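Local coordinates for fibrillarin-like rRNA/tRNA 2'-O-methyltransferase (Methanocaldococcus jannaschii, PDB 1FBN), which probably transfers methyl groups from S-adenosyl-L-methionine to ribose 2'-hydroxyls of rRNA and tRNA, at sites chosen by a guide RNA in box C/D particles, at residues A[24-29]-A[49-54]; A[28-33]-A[91-96]; A[10-15]-A[72-77]. All coordinates share one frame; numbering follows the deposited sequence.

Interaction 1: residues A[24-29]-A[49-54]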
loop_
_atom_site.group_PDB
_atom_site.type_symbol
_atom_site.label_atom_id
_atom_site.label_comp_id
_atom_site.label_asym_id
_atom_site.label_seq_id
_atom_site.Cartn_x
_atom_site.Cartn_y
_atom_site.Cartn_z
ATOM N N ARG A 24 -5.773 7.215 -15.375
ATOM C CA ARG A 24 -4.913 7.927 -14.437
ATOM C C ARG A 24 -5.605 8.124 -13.095
ATOM O O ARG A 24 -6.822 8.285 -13.039
ATOM C CB ARG A 24 -4.529 9.285 -15.019
ATOM C CG ARG A 24 -3.130 9.340 -15.577
ATOM C CD ARG A 24 -2.861 10.676 -16.219
ATOM N NE ARG A 24 -3.335 10.689 -17.592
ATOM C CZ ARG A 24 -2.546 10.852 -18.645
ATOM N NH1 ARG A 24 -1.242 11.026 -18.482
ATOM N NH2 ARG A 24 -3.059 10.812 -19.862
ATOM N N ILE A 25 -4.831 8.077 -12.012
ATOM C CA ILE A 25 -5.382 8.274 -10.671
ATOM C C ILE A 25 -4.513 9.222 -9.863
ATOM O O ILE A 25 -3.340 9.421 -10.171
ATOM C CB ILE A 25 -5.536 6.953 -9.874
ATOM C CG1 ILE A 25 -4.176 6.274 -9.698
ATOM C CG2 ILE A 25 -6.581 6.042 -10.535
ATOM C CD1 ILE A 25 -4.230 5.054 -8.794
ATOM N N ALA A 26 -5.088 9.780 -8.805
ATOM C CA ALA A 26 -4.364 10.719 -7.965
ATOM C C ALA A 26 -4.936 10.777 -6.557
ATOM O O ALA A 26 -5.988 10.201 -6.270
ATOM C CB ALA A 26 -4.405 12.113 -8.600
ATOM N N THR A 27 -4.194 11.425 -5.665
ATOM C CA THR A 27 -4.638 11.619 -4.293
ATOM C C THR A 27 -4.580 13.123 -4.013
ATOM O O THR A 27 -3.870 13.872 -4.697
ATOM C CB THR A 27 -3.772 10.843 -3.262
ATOM O OG1 THR A 27 -2.391 11.167 -3.440
ATOM C CG2 THR A 27 -3.966 9.341 -3.410
ATOM N N LYS A 28 -5.394 13.570 -3.063
ATOM C CA LYS A 28 -5.437 14.973 -2.681
ATOM C C LYS A 28 -4.320 15.196 -1.652
ATOM O O LYS A 28 -4.383 14.692 -0.529
ATOM C CB LYS A 28 -6.809 15.290 -2.091
ATOM C CG LYS A 28 -7.083 16.756 -1.877
ATOM C CD LYS A 28 -8.502 16.956 -1.381
ATOM C CE LYS A 28 -9.517 16.559 -2.434
ATOM N NZ LYS A 28 -10.910 16.771 -1.952
ATOM N N SER A 29 -3.281 15.920 -2.063
ATOM C CA SER A 29 -2.116 16.195 -1.216
ATOM C C SER A 29 -2.398 16.839 0.146
ATOM O O SER A 29 -3.175 17.795 0.240
ATOM C CB SER A 29 -1.113 17.059 -1.992
ATOM O OG SER A 29 0.038 17.350 -1.214
ATOM N N TYR A 49 -3.779 17.837 -6.587
ATOM C CA TYR A 49 -3.938 16.413 -6.841
ATOM C C TYR A 49 -2.626 15.853 -7.374
ATOM O O TYR A 49 -2.129 16.291 -8.409
ATOM C CB TYR A 49 -5.076 16.162 -7.832
ATOM C CG TYR A 49 -6.432 16.563 -7.302
ATOM C CD1 TYR A 49 -6.921 17.857 -7.488
ATOM C CD2 TYR A 49 -7.228 15.651 -6.611
ATOM C CE1 TYR A 49 -8.170 18.234 -6.998
ATOM C CE2 TYR A 49 -8.479 16.017 -6.117
ATOM C CZ TYR A 49 -8.944 17.310 -6.315
ATOM O OH TYR A 49 -10.184 17.674 -5.839
ATOM N N ARG A 50 -2.049 14.914 -6.630
ATOM C CA ARG A 50 -0.783 14.300 -7.011
ATOM C C ARG A 50 -1.004 13.060 -7.860
ATOM O O ARG A 50 -1.597 12.085 -7.397
ATOM C CB ARG A 50 0.030 13.917 -5.772
ATOM C CG ARG A 50 0.401 15.072 -4.871
ATOM C CD ARG A 50 1.576 14.690 -3.991
ATOM N NE ARG A 50 1.230 13.609 -3.085
ATOM C CZ ARG A 50 1.968 12.523 -2.868
ATOM N NH1 ARG A 50 3.126 12.340 -3.490
ATOM N NH2 ARG A 50 1.535 11.613 -2.013
ATOM N N ILE A 51 -0.523 13.099 -9.100
ATOM C CA ILE A 51 -0.655 11.965 -10.008
ATOM C C ILE A 51 0.111 10.785 -9.413
ATOM O O ILE A 51 1.316 10.861 -9.182
ATOM C CB ILE A 51 -0.122 12.309 -11.422
ATOM C CG1 ILE A 51 -0.966 13.432 -12.042
ATOM C CG2 ILE A 51 -0.116 11.077 -12.315
ATOM C CD1 ILE A 51 -2.456 13.140 -12.135
ATOM N N TRP A 52 -0.631 9.719 -9.133
ATOM C CA TRP A 52 -0.113 8.492 -8.526
ATOM C C TRP A 52 0.413 7.528 -9.596
ATOM O O TRP A 52 -0.343 6.739 -10.162
ATOM C CB TRP A 52 -1.257 7.856 -7.730
ATOM C CG TRP A 52 -0.875 6.871 -6.670
ATOM C CD1 TRP A 52 0.371 6.376 -6.394
ATOM C CD2 TRP A 52 -1.772 6.239 -5.749
ATOM N NE1 TRP A 52 0.300 5.469 -5.359
ATOM C CE2 TRP A 52 -1.003 5.367 -4.945
ATOM C CE3 TRP A 52 -3.155 6.326 -5.527
ATOM C CZ2 TRP A 52 -1.573 4.584 -3.933
ATOM C CZ3 TRP A 52 -3.721 5.546 -4.519
ATOM C CH2 TRP A 52 -2.928 4.687 -3.735
ATOM N N ASN A 53 1.719 7.579 -9.836
ATOM C CA ASN A 53 2.379 6.757 -10.854
ATOM C C ASN A 53 2.428 5.246 -10.558
ATOM O O ASN A 53 3.104 4.811 -9.625
ATOM C CB ASN A 53 3.798 7.300 -11.086
ATOM C CG ASN A 53 4.450 6.761 -12.357
ATOM O OD1 ASN A 53 4.018 5.760 -12.931
ATOM N ND2 ASN A 53 5.503 7.435 -12.800
ATOM N N PRO A 54 1.729 4.429 -11.371
ATOM C CA PRO A 54 1.690 2.969 -11.211
ATOM C C PRO A 54 3.040 2.299 -11.469
ATOM O O PRO A 54 3.267 1.169 -11.048
ATOM C CB PRO A 54 0.645 2.540 -12.242
ATOM C CG PRO A 54 0.749 3.593 -13.297
ATOM C CD PRO A 54 0.850 4.848 -12.477
HETATM O O HOH W 1 -1.788 7.358 -12.600
#
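Ile25 and Trp52 form the apolar centre where 24-29 meets 49-54. CD1 of Ile25 approaches the six-membered half of the indole obliquely, 3.7 Å from CE3 of Trp52, and the methyl CG2 of Thr27 reaches the same carbon CE3 of Trp52 at 3.8 Å, so two aliphatic tips bear on one part of the ring. Ile25 places CG1 between its backbone N and its carbonyl carbon (chi1 60°), which brings CG1 up to CB of Trp52 and sends CD1 on to the ring. The indole is also stacked with the ring of His91 and touched by Leu59, Ala60 and Ile63 of helix 58-64. Ala26, on the sheet face shared with Tyr49 and Ile51, offers only its methyl, and CD1 of Ile51 bends over to within 4.2 Å of CB of Ala26.

The backbones beneath are neighbouring strands of the antiparallel N-terminal sheet, which packs against the Rossmann-like methyltransferase domain. Thr27 and Arg50 make the hydrogen-bonded pair: Arg50 N gives to Thr27 O at 2.9 Å, and the return bond from Thr27 N to Arg50 O is longer, 3.2 Å. Past this pair, Trp52 N donates to Ile25 O, and a water accepts from Ile25 N while donating to Trp52 O.

Outward, Lys28 and Tyr49 run side by side in the same direction, CE of Lys28 lying 3.6 Å from the phenolic OH of Tyr49. CB of Ser29 packs on CG of Arg50 and lies at the edge of its guanidinium, near the plane; Arg50 shares its sheet face with Thr27. The guanidinium turns to acids outside the two strands, forming salt bridges through NH1 with Glu39 and through NH2 with Asp94, while the hydroxyl of Thr27 is likewise hydrogen-bonded to Asp94.

Interaction 2: residues A[28-33]-A[91-96]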
loop_
_atom_site.group_PDB
_atom_site.type_symbol
_atom_site.label_atom_id
_atom_site.label_comp_id
_atom_site.label_asym_id
_atom_site.label_seq_id
_atom_site.Cartn_x
_atom_site.Cartn_y
_atom_site.Cartn_z
ATOM N N LYS A 28 -5.394 13.570 -3.063
ATOM C CA LYS A 28 -5.437 14.973 -2.681
ATOM C C LYS A 28 -4.320 15.196 -1.652
ATOM O O LYS A 28 -4.383 14.692 -0.529
ATOM C CB LYS A 28 -6.809 15.290 -2.091
ATOM C CG LYS A 28 -7.083 16.756 -1.877
ATOM C CD LYS A 28 -8.502 16.956 -1.381
ATOM C CE LYS A 28 -9.517 16.559 -2.434
ATOM N NZ LYS A 28 -10.910 16.771 -1.952
ATOM N N SER A 29 -3.281 15.920 -2.063
ATOM C CA SER A 29 -2.116 16.195 -1.216
ATOM C C SER A 29 -2.398 16.839 0.146
ATOM O O SER A 29 -3.175 17.795 0.240
ATOM C CB SER A 29 -1.113 17.059 -1.992
ATOM O OG SER A 29 0.038 17.350 -1.214
ATOM N N ILE A 30 -1.777 16.301 1.196
ATOM C CA ILE A 30 -1.932 16.863 2.541
ATOM C C ILE A 30 -0.777 17.821 2.892
ATOM O O ILE A 30 -0.742 18.392 3.980
ATOM C CB ILE A 30 -2.081 15.780 3.646
ATOM C CG1 ILE A 30 -0.862 14.861 3.675
ATOM C CG2 ILE A 30 -3.382 15.012 3.463
ATOM C CD1 ILE A 30 -0.830 13.935 4.872
ATOM N N VAL A 31 0.182 17.954 1.979
ATOM C CA VAL A 31 1.320 18.868 2.141
ATOM C C VAL A 31 1.488 19.577 0.799
ATOM O O VAL A 31 2.287 19.168 -0.050
ATOM C CB VAL A 31 2.640 18.143 2.502
ATOM C CG1 VAL A 31 3.769 19.163 2.655
ATOM C CG2 VAL A 31 2.477 17.356 3.788
ATOM N N LYS A 32 0.713 20.637 0.614
ATOM C CA LYS A 32 0.726 21.399 -0.627
ATOM C C LYS A 32 2.019 22.162 -0.893
ATOM O O LYS A 32 2.694 22.629 0.031
ATOM C CB LYS A 32 -0.497 22.310 -0.674
ATOM C CG LYS A 32 -1.780 21.524 -0.394
ATOM C CD LYS A 32 -3.062 22.327 -0.535
ATOM C CE LYS A 32 -3.128 23.507 0.418
ATOM N NZ LYS A 32 -2.224 24.621 -0.001
ATOM N N GLY A 33 2.376 22.237 -2.171
ATOM C CA GLY A 33 3.589 22.919 -2.577
ATOM C C GLY A 33 4.802 22.012 -2.502
ATOM O O GLY A 33 5.942 22.482 -2.557
ATOM N N HIS A 91 1.180 8.736 -0.632
ATOM C CA HIS A 91 -0.175 8.684 -1.174
ATOM C C HIS A 91 -1.161 8.076 -0.190
ATOM O O HIS A 91 -2.314 8.499 -0.122
ATOM C CB HIS A 91 -0.204 7.924 -2.503
ATOM C CG HIS A 91 0.306 8.721 -3.665
ATOM N ND1 HIS A 91 1.568 8.550 -4.192
ATOM C CD2 HIS A 91 -0.280 9.690 -4.404
ATOM C CE1 HIS A 91 1.735 9.380 -5.207
ATOM N NE2 HIS A 91 0.627 10.082 -5.357
ATOM N N VAL A 92 -0.712 7.076 0.566
ATOM C CA VAL A 92 -1.567 6.436 1.563
ATOM C C VAL A 92 -1.904 7.461 2.651
ATOM O O VAL A 92 -3.025 7.482 3.161
ATOM C CB VAL A 92 -0.889 5.191 2.189
ATOM C CG1 VAL A 92 -1.698 4.681 3.373
ATOM C CG2 VAL A 92 -0.749 4.085 1.144
ATOM N N ALA A 93 -0.940 8.330 2.965
ATOM C CA ALA A 93 -1.116 9.380 3.970
ATOM C C ALA A 93 -2.126 10.421 3.484
ATOM O O ALA A 93 -2.860 11.008 4.282
ATOM C CB ALA A 93 0.215 10.038 4.276
ATOM N N ASP A 94 -2.144 10.659 2.175
ATOM C CA ASP A 94 -3.089 11.598 1.575
ATOM C C ASP A 94 -4.502 11.051 1.731
ATOM O O ASP A 94 -5.421 11.786 2.081
ATOM C CB ASP A 94 -2.804 11.777 0.082
ATOM C CG ASP A 94 -1.614 12.670 -0.191
ATOM O OD1 ASP A 94 -1.111 13.333 0.741
ATOM O OD2 ASP A 94 -1.184 12.721 -1.360
ATOM N N ILE A 95 -4.664 9.758 1.449
ATOM C CA ILE A 95 -5.957 9.084 1.546
ATOM C C ILE A 95 -6.461 9.090 2.987
ATOM O O ILE A 95 -7.554 9.578 3.270
ATOM C CB ILE A 95 -5.860 7.616 1.049
ATOM C CG1 ILE A 95 -5.372 7.588 -0.400
ATOM C CG2 ILE A 95 -7.215 6.920 1.165
ATOM C CD1 ILE A 95 -4.849 6.241 -0.842
ATOM N N ALA A 96 -5.656 8.540 3.889
ATOM C CA ALA A 96 -6.005 8.476 5.302
ATOM C C ALA A 96 -5.587 9.757 6.040
ATOM O O ALA A 96 -4.830 9.716 7.015
ATOM C CB ALA A 96 -5.364 7.257 5.929
HETATM O O HOH W 2 -6.319 14.307 1.305
#
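Asp94 meets the loop 28-33 along the whole length of its short side chain. Its CB lies against the carbonyl of Lys28, 3.4 Å from Lys28 O. Chi1 (-77°) sets CG anti to the carbonyl carbon of Asp94, and from there the carboxylate carbon faces both Lys28 O and CA of Ser29. One oxygen, OD1, accepts the backbone N-H of Ile30 at 3.1 Å; the donor stands above the carboxylate plane, 56° out of it, and the bond is bent, with 146° at the hydrogen. CG1 of Ile30 comes almost as near, 3.3 Å from OD1 of Asp94. The other oxygen, OD2, passes CA of Ser29 at 3.6 Å before reaching its partners Thr27 and Arg50.

A salt bridge from OD1 to Arg121 completes the set and makes this buried acid a junction. Two guanidinium groups so close would be expected to hold the carboxylate in its ionised form. Beside it, CD1 of Ile30 rests 4.1 Å from CB of Ala93, while Ser29 OG accepts from Val31 N in an ST turn. The contact thus fastens the last turn of helix 87-95, which belongs to the methyltransferase domain, to the loop leaving strand 25-28 of the N-terminal sheet.

Interaction 3: residues A[10-15]-A[72-77]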
loop_
_atom_site.group_PDB
_atom_site.type_symbol
_atom_site.label_atom_id
_atom_site.label_comp_id
_atom_site.label_asym_id
_atom_site.label_seq_id
_atom_site.Cartn_x
_atom_site.Cartn_y
_atom_site.Cartn_z
ATOM N N PHE A 10 -13.543 5.026 -4.800
ATOM C CA PHE A 10 -13.300 4.447 -3.473
ATOM C C PHE A 10 -13.583 5.535 -2.436
ATOM O O PHE A 10 -14.686 6.069 -2.395
ATOM C CB PHE A 10 -11.857 3.931 -3.367
ATOM C CG PHE A 10 -11.527 2.843 -4.358
ATOM C CD1 PHE A 10 -12.222 1.635 -4.344
ATOM C CD2 PHE A 10 -10.517 3.021 -5.301
ATOM C CE1 PHE A 10 -11.914 0.619 -5.254
ATOM C CE2 PHE A 10 -10.202 2.009 -6.215
ATOM C CZ PHE A 10 -10.903 0.807 -6.189
ATOM N N GLU A 11 -12.600 5.862 -1.606
ATOM C CA GLU A 11 -12.766 6.931 -0.626
ATOM C C GLU A 11 -11.495 7.772 -0.576
ATOM O O GLU A 11 -10.428 7.287 -0.197
ATOM C CB GLU A 11 -13.106 6.395 0.770
ATOM C CG GLU A 11 -13.374 7.522 1.777
ATOM C CD GLU A 11 -13.823 7.035 3.144
ATOM O OE1 GLU A 11 -14.884 6.379 3.228
ATOM O OE2 GLU A 11 -13.127 7.328 4.139
ATOM N N ASN A 12 -11.616 9.026 -0.998
ATOM C CA ASN A 12 -10.502 9.968 -1.018
ATOM C C ASN A 12 -9.385 9.605 -2.009
ATOM O O ASN A 12 -8.209 9.875 -1.769
ATOM C CB ASN A 12 -9.947 10.187 0.398
ATOM C CG ASN A 12 -9.299 11.561 0.576
ATOM O OD1 ASN A 12 -8.580 11.800 1.554
ATOM N ND2 ASN A 12 -9.557 12.470 -0.361
ATOM N N ILE A 13 -9.768 8.947 -3.101
ATOM C CA ILE A 13 -8.852 8.590 -4.186
ATOM C C ILE A 13 -9.536 9.200 -5.412
ATOM O O ILE A 13 -10.765 9.253 -5.473
ATOM C CB ILE A 13 -8.687 7.058 -4.360
ATOM C CG1 ILE A 13 -8.067 6.450 -3.102
ATOM C CG2 ILE A 13 -7.772 6.759 -5.549
ATOM C CD1 ILE A 13 -7.842 4.974 -3.196
ATOM N N TYR A 14 -8.761 9.667 -6.384
ATOM C CA TYR A 14 -9.367 10.319 -7.539
ATOM C C TYR A 14 -8.974 9.788 -8.903
ATOM O O TYR A 14 -7.803 9.517 -9.170
ATOM C CB TYR A 14 -9.115 11.837 -7.462
ATOM C CG TYR A 14 -9.598 12.417 -6.154
ATOM C CD1 TYR A 14 -8.779 12.410 -5.026
ATOM C CD2 TYR A 14 -10.921 12.833 -6.001
ATOM C CE1 TYR A 14 -9.263 12.782 -3.779
ATOM C CE2 TYR A 14 -11.415 13.210 -4.755
ATOM C CZ TYR A 14 -10.581 13.174 -3.647
ATOM O OH TYR A 14 -11.071 13.492 -2.405
ATOM N N GLU A 15 -9.982 9.609 -9.752
ATOM C CA GLU A 15 -9.769 9.152 -11.117
ATOM C C GLU A 15 -9.578 10.397 -11.968
ATOM O O GLU A 15 -10.391 11.321 -11.909
ATOM C CB GLU A 15 -10.983 8.390 -11.624
ATOM C CG GLU A 15 -10.829 7.890 -13.034
ATOM C CD GLU A 15 -12.075 7.202 -13.521
ATOM O OE1 GLU A 15 -12.997 7.913 -13.967
ATOM O OE2 GLU A 15 -12.141 5.958 -13.442
ATOM N N ILE A 72 -8.498 0.985 2.600
ATOM C CA ILE A 72 -7.908 2.175 3.203
ATOM C C ILE A 72 -8.846 3.365 3.037
ATOM O O ILE A 72 -9.106 3.810 1.922
ATOM C CB ILE A 72 -6.520 2.492 2.592
ATOM C CG1 ILE A 72 -5.555 1.335 2.874
ATOM C CG2 ILE A 72 -5.973 3.810 3.158
ATOM C CD1 ILE A 72 -4.193 1.477 2.226
ATOM N N LYS A 73 -9.360 3.860 4.161
ATOM C CA LYS A 73 -10.280 4.995 4.180
ATOM C C LYS A 73 -9.611 6.226 4.806
ATOM O O LYS A 73 -8.450 6.168 5.213
ATOM C CB LYS A 73 -11.534 4.627 4.980
ATOM C CG LYS A 73 -12.226 3.343 4.544
ATOM C CD LYS A 73 -12.886 3.477 3.184
ATOM C CE LYS A 73 -13.712 2.241 2.848
ATOM N NZ LYS A 73 -14.507 2.423 1.601
ATOM N N ARG A 74 -10.360 7.325 4.909
ATOM C CA ARG A 74 -9.844 8.573 5.477
ATOM C C ARG A 74 -9.403 8.463 6.926
ATOM O O ARG A 74 -8.394 9.050 7.314
ATOM C CB ARG A 74 -10.873 9.702 5.366
ATOM C CG ARG A 74 -11.100 10.218 3.962
ATOM C CD ARG A 74 -12.230 11.234 3.931
ATOM N NE ARG A 74 -11.761 12.609 3.765
ATOM C CZ ARG A 74 -11.711 13.510 4.741
ATOM N NH1 ARG A 74 -12.098 13.185 5.967
ATOM N NH2 ARG A 74 -11.291 14.743 4.491
ATOM N N ASP A 75 -10.163 7.722 7.726
ATOM C CA ASP A 75 -9.853 7.564 9.145
ATOM C C ASP A 75 -9.173 6.238 9.499
ATOM O O ASP A 75 -9.109 5.860 10.671
ATOM C CB ASP A 75 -11.133 7.735 9.972
ATOM C CG ASP A 75 -12.174 6.663 9.676
ATOM O OD1 ASP A 75 -12.097 6.007 8.610
ATOM O OD2 ASP A 75 -13.074 6.471 10.520
ATOM N N SER A 76 -8.667 5.536 8.492
ATOM C CA SER A 76 -8.008 4.252 8.717
ATOM C C SER A 76 -6.647 4.378 9.394
ATOM O O SER A 76 -5.925 5.358 9.204
ATOM C CB SER A 76 -7.813 3.499 7.393
ATOM O OG SER A 76 -9.040 3.138 6.794
ATOM N N LYS A 77 -6.326 3.392 10.220
ATOM C CA LYS A 77 -5.035 3.337 10.874
ATOM C C LYS A 77 -4.408 2.149 10.165
ATOM O O LYS A 77 -4.980 1.060 10.132
ATOM C CB LYS A 77 -5.193 3.094 12.376
ATOM C CG LYS A 77 -5.907 4.244 13.077
ATOM C CD LYS A 77 -6.261 3.935 14.522
ATOM C CE LYS A 77 -5.050 4.005 15.435
ATOM N NZ LYS A 77 -5.443 3.842 16.866
HETATM O O HOH W 3 -10.081 4.589 -0.389
#
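Glu11 reaches from the turn between strands 5-9 and 13-17 to the type I beta turn Lys73 to Ser76, which leads into strand 77-81 of the Rossmann-like methyltransferase sheet; the N-terminal sheet is thereby tied to the catalytic domain. With CG anti to the backbone N (chi1 -176°) and the chain extended beyond it, Glu11 crosses both Lys73 and Arg74 at about a right angle. Its oxygen OE2 accepts the backbone N-H of Arg74 at 2.9 Å, in a nearly straight bond (174° at the hydrogen). The donor meets OE2 on its anti side, 28° out of the carboxylate plane.

The lysine passes across this carboxylate with its aliphatic part: CB of Lys73 lies 3.2 Å from OE2 of Glu11 and CD of Lys73 3.5 Å from OE1 of Glu11. Its ammonium stays beyond salt-bridge range, NZ of Lys73 being 4.3 Å from OE1 of Glu11, so any attraction there is probably longer-range. Replacing Glu11 by an alanine would probably leave the backbone N-H of Arg74 without its acceptor and open a gap beside the methylenes of Lys73. Arg74 likewise offers methylenes, CG lying 3.7 Å from CB of Asn12 as those two side chains also cross nearly at right angles, while its guanidinium goes on to a salt bridge with Asp97.

Inside the turn, Ser76 OG accepts from Lys73 N. Between the two backbones a single water donates to both carbonyls, 2.7 Å from Glu11 O and 2.6 Å from Ile72 O.

Interaction 1 lies within the N-terminal sheet, whereas interactions 2 and 3 join that sheet to the methyltransferase domain, their centres about 11 Å apart. Asp94 of interaction 2 binds two residues of interaction 1: its OD2 lies 2.9 Å from Thr27 OG1 and 3.0 Å from Arg50 NH2. Strand 13-17 of interaction 3 adjoins strand 25-28, where Ala26 N meets Tyr14 O at 2.8 Å. Interactions 2 and 3 touch directly, with Ala96 CB beside Lys73 O. Toward the predicted S-adenosyl-L-methionine site, the side chain of Trp52 comes about 5 Å from that of Thr88, compared with about 7 Å for Ile72 and about 9 Å for Ala93.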